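Local coordinates for protein (2Z,6E)-hedycaryol synthase (PDB 4MC3) that catalyses the magnesium-dependent 1,11-cyclisation of (2E,6E)-farnesyl diphosphate, with addition of water, to the sesquiterpene alcohol (2Z,6E)-hedycaryol and diphosphate, at residues D53-G56 / A57-P61; L168-Y171 / L172-R175. All coordinates share one frame; numbering follows the deposited sequence.

Interaction 1 of 2, residues D53-G56 / A57-P61; sequences DLSG and AYVWP
Ala-57 begins the last turn of helix 52-59, a short helix of the all-helical class I terpene cyclase fold, and its N donates to Asp-53 O at 3.0 Å to carry on the alpha-helical ladder. Its methyl group lies beside Leu-54 O and also packs on Leu-21 of helix 21-35. Tyr-58 follows; its N bonds to Leu-54 O and, weakly, to Ser-55 O. With CG set anti to the carbonyl carbon (chi1 -76°), the Tyr-58 ring runs alongside Leu-54, both side chains pointing the same way, and Tyr-58 CE1 comes within 3.8 Å of both Leu-54 CG and Leu-54 CD1. A serine in place of Tyr-58 would probably leave this branched end of Leu-54 without its aromatic neighbour and open a gap toward Leu-15, Cys-17 and Gln-306, which the tyrosine also touches. Val-59 N meets Ser-55 O in the carbonyl plane at 2.9 Å, while its CG2 methyl presses close to the same oxygen. The same turn carries a pocket residue: Ser-55 touches the bound nerolidol and packs against Trp-309 and Ile-75. Trp-60 is where helical geometry ends, yet its N still donates to Gly-56 O, the straightest of these bonds at 164°. Its indole turns back toward Gly-56, with Val-59 CG1 over one face and NE1 hydrogen-bonded to Leu-184 O. Because Gly-56 has no side chain, the six-membered ring can sit close, with Trp-60 CZ3 3.8 Å from Gly-56 CA and Trp-60 CE3 3.3 Å from Gly-56 O.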
# COMPACT_ATOMS: atom_id res chain seq x y z
N ASP A 53 -2.69 11.49 7.52
CA ASP A 53 -2.39 12.59 6.67
C ASP A 53 -0.88 12.54 6.35
O ASP A 53 -0.49 12.64 5.20
CB ASP A 53 -2.84 13.93 7.25
CG ASP A 53 -2.59 14.06 8.76
OD1 ASP A 53 -1.93 13.21 9.39
OD2 ASP A 53 -3.08 15.05 9.31
N LEU A 54 -0.04 12.39 7.38
CA LEU A 54 1.39 12.34 7.18
C LEU A 54 1.76 11.14 6.31
O LEU A 54 2.62 11.24 5.42
CB LEU A 54 2.14 12.32 8.54
CG LEU A 54 3.67 12.36 8.46
CD1 LEU A 54 4.11 13.67 7.82
CD2 LEU A 54 4.26 12.23 9.87
N SER A 55 1.09 10.01 6.56
CA SER A 55 1.32 8.83 5.79
C SER A 55 1.12 9.11 4.30
O SER A 55 2.00 8.78 3.46
CB SER A 55 0.36 7.73 6.23
OG SER A 55 0.38 6.67 5.33
N GLY A 56 0.01 9.74 3.95
CA GLY A 56 -0.28 10.09 2.56
C GLY A 56 0.73 11.03 1.96
O GLY A 56 1.05 10.96 0.75
N ALA A 57 1.21 11.99 2.78
CA ALA A 57 2.17 12.97 2.28
C ALA A 57 3.48 12.26 1.89
O ALA A 57 4.19 12.72 0.99
CB ALA A 57 2.43 14.05 3.30
N TYR A 58 3.76 11.13 2.52
CA TYR A 58 4.93 10.32 2.15
C TYR A 58 4.64 9.31 1.01
O TYR A 58 5.54 8.90 0.26
CB TYR A 58 5.49 9.52 3.32
CG TYR A 58 6.30 10.35 4.31
CD1 TYR A 58 5.93 10.47 5.61
CD2 TYR A 58 7.44 11.03 3.88
CE1 TYR A 58 6.73 11.21 6.53
CE2 TYR A 58 8.21 11.79 4.75
CZ TYR A 58 7.85 11.86 6.08
OH TYR A 58 8.62 12.62 6.94
N VAL A 59 3.38 8.89 0.89
CA VAL A 59 3.01 8.02 -0.23
C VAL A 59 3.01 8.71 -1.58
O VAL A 59 3.44 8.17 -2.59
CB VAL A 59 1.62 7.32 0.02
CG1 VAL A 59 1.26 6.50 -1.21
CG2 VAL A 59 1.65 6.47 1.28
N TRP A 60 2.44 9.94 -1.60
CA TRP A 60 2.26 10.74 -2.78
C TRP A 60 2.95 12.08 -2.67
O TRP A 60 2.30 13.12 -2.79
CB TRP A 60 0.76 10.95 -3.11
CG TRP A 60 -0.02 9.69 -3.22
CD1 TRP A 60 0.00 8.78 -4.25
CD2 TRP A 60 -0.98 9.20 -2.29
NE1 TRP A 60 -0.85 7.73 -3.98
CE2 TRP A 60 -1.46 7.97 -2.77
CE3 TRP A 60 -1.45 9.66 -1.05
CZ2 TRP A 60 -2.43 7.25 -2.10
CZ3 TRP A 60 -2.38 8.93 -0.36
CH2 TRP A 60 -2.85 7.72 -0.88
N PRO A 61 4.29 12.07 -2.49
CA PRO A 61 4.99 13.36 -2.31
C PRO A 61 4.91 14.33 -3.45
O PRO A 61 5.05 15.53 -3.23
CB PRO A 61 6.45 12.94 -2.05
CG PRO A 61 6.55 11.57 -2.73
CD PRO A 61 5.20 10.94 -2.41

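Interaction 2 of 2, residues L168-Y171 / L172-R175; sequences LDDY and LDRR
Helix 168-178 of this class I terpene cyclase opens with two turns joined by i to i+4 bonds, from Leu-172 N to Leu-168 O through to Arg-175 N and Tyr-171 O, the last 2.7 Å long. Tyr-171 and Arg-175 run side by side along one flank. The arginine lays CB over one face of the phenol ring in a CH-pi contact, 4.1 Å from the centroid, then bends at chi2 (62°) and carries NE to 3.1 Å from Tyr-171 OH. Asp-222 binds both polar ends, through OD2 to the tyrosine hydroxyl and OD1 to Arg-175 NH2, while Ser-178 OG is hydrogen-bonded to Arg-175 NH1; together these partners would hold the guanidinium's rotation. The Arg-174 side chain instead crosses that of Tyr-171 at about a right angle, its NH1 at the ring edge, 3.7 Å from Tyr-171 CD1, with guanidinium and ring planes 78° apart. A water joins Arg-174 NH2 to Asp-170 O, and Glu-156 forms a salt bridge with Arg-174 NE. On the exposed side, Asp-170 OD1 and Asp-173 OD2 stand 4.4 Å apart. Two waters donate to both, one of them only weakly to Asp-170, which would ease the like charges, and Arg-211 pairs with Asp-173 OD1. Arg-175 probably binds the substrate and lies close to Asn-221 of the NSE metal motif, a placement consistent with the diphosphate-sensing arginine of bacterial class I terpene cyclases.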
# COMPACT_ATOMS: atom_id res chain seq x y z
N LEU A 168 6.83 -18.89 4.59
CA LEU A 168 7.29 -17.52 4.26
C LEU A 168 6.93 -17.11 2.86
O LEU A 168 6.54 -15.94 2.65
CB LEU A 168 8.80 -17.41 4.46
CG LEU A 168 9.40 -16.02 4.26
CD1 LEU A 168 8.90 -15.07 5.35
CD2 LEU A 168 10.95 -16.07 4.25
N ASP A 169 7.06 -17.99 1.90
CA ASP A 169 6.80 -17.62 0.52
C ASP A 169 5.32 -17.24 0.32
O ASP A 169 5.03 -16.19 -0.28
CB ASP A 169 7.25 -18.67 -0.52
CG ASP A 169 6.72 -20.07 -0.29
OD1 ASP A 169 5.94 -20.36 0.63
OD2 ASP A 169 7.11 -20.94 -1.09
N ASP A 170 4.42 -18.01 0.89
CA ASP A 170 3.00 -17.68 0.77
C ASP A 170 2.70 -16.40 1.54
O ASP A 170 1.85 -15.57 1.11
CB ASP A 170 2.14 -18.80 1.34
CG ASP A 170 2.17 -20.06 0.48
OD1 ASP A 170 2.61 -20.04 -0.68
OD2 ASP A 170 1.79 -21.12 0.99
N TYR A 171 3.33 -16.22 2.70
CA TYR A 171 3.20 -14.96 3.46
C TYR A 171 3.58 -13.78 2.59
O TYR A 171 2.84 -12.77 2.51
CB TYR A 171 3.99 -14.98 4.77
CG TYR A 171 4.08 -13.61 5.45
CD1 TYR A 171 3.01 -13.06 6.10
CD2 TYR A 171 5.24 -12.86 5.39
CE1 TYR A 171 3.10 -11.83 6.70
CE2 TYR A 171 5.35 -11.63 6.00
CZ TYR A 171 4.26 -11.12 6.67
OH TYR A 171 4.32 -9.88 7.26
N LEU A 172 4.73 -13.84 1.91
CA LEU A 172 5.14 -12.66 1.12
C LEU A 172 4.17 -12.38 -0.04
O LEU A 172 3.92 -11.24 -0.41
CB LEU A 172 6.58 -12.78 0.58
CG LEU A 172 7.69 -12.94 1.61
CD1 LEU A 172 9.07 -13.08 0.92
CD2 LEU A 172 7.70 -11.76 2.53
N ASP A 173 3.61 -13.43 -0.60
CA ASP A 173 2.68 -13.30 -1.71
C ASP A 173 1.46 -12.50 -1.26
O ASP A 173 0.94 -11.70 -2.06
CB ASP A 173 2.21 -14.66 -2.19
CG ASP A 173 3.23 -15.39 -3.06
OD1 ASP A 173 4.20 -14.77 -3.54
OD2 ASP A 173 2.97 -16.57 -3.38
N ARG A 174 0.99 -12.71 -0.04
CA ARG A 174 -0.15 -11.95 0.52
C ARG A 174 0.26 -10.61 1.14
O ARG A 174 -0.49 -9.58 1.01
CB ARG A 174 -1.01 -12.76 1.44
CG ARG A 174 -0.45 -13.03 2.77
CD ARG A 174 -1.53 -13.74 3.61
NE ARG A 174 -0.91 -14.17 4.83
CZ ARG A 174 -0.23 -15.33 4.95
NH1 ARG A 174 0.34 -15.62 6.10
NH2 ARG A 174 -0.14 -16.18 3.94
N ARG A 175 1.47 -10.55 1.70
CA ARG A 175 1.96 -9.36 2.35
C ARG A 175 2.13 -8.20 1.36
O ARG A 175 1.97 -7.02 1.73
CB ARG A 175 3.27 -9.63 3.09
CG ARG A 175 3.74 -8.52 3.95
CD ARG A 175 2.80 -8.18 5.06
NE ARG A 175 3.41 -7.24 5.98
CZ ARG A 175 2.91 -6.05 6.30
NH1 ARG A 175 1.75 -5.62 5.79
NH2 ARG A 175 3.60 -5.30 7.10
O HOH W 1 4.43 -18.75 -2.45
O HOH W 2 0.78 -17.86 -2.67
O HOH W 3 -0.94 -16.38 1.04

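The two contacts illustrate how a single helical bundle builds one pocket from separate short helices. Interaction 1, on helix 52-59, comes first along the chain; interaction 2, on helix 168-178, follows after more than a hundred residues. Their centres are 25 Å apart, on opposite sides of the chain's centre, and their nearest atoms stay about 12 Å from each other. Both lie near the bound nerolidol: Ser-55 of interaction 1 touches it, whereas the side chain of Arg-175 in interaction 2 stays about 6 Å away, near Asn-221 of the NSE motif. Residues 53-61 thus supply Ser-55 to the ligand pocket, and residues 168-175 supply Arg-175, which probably recognises the diphosphate.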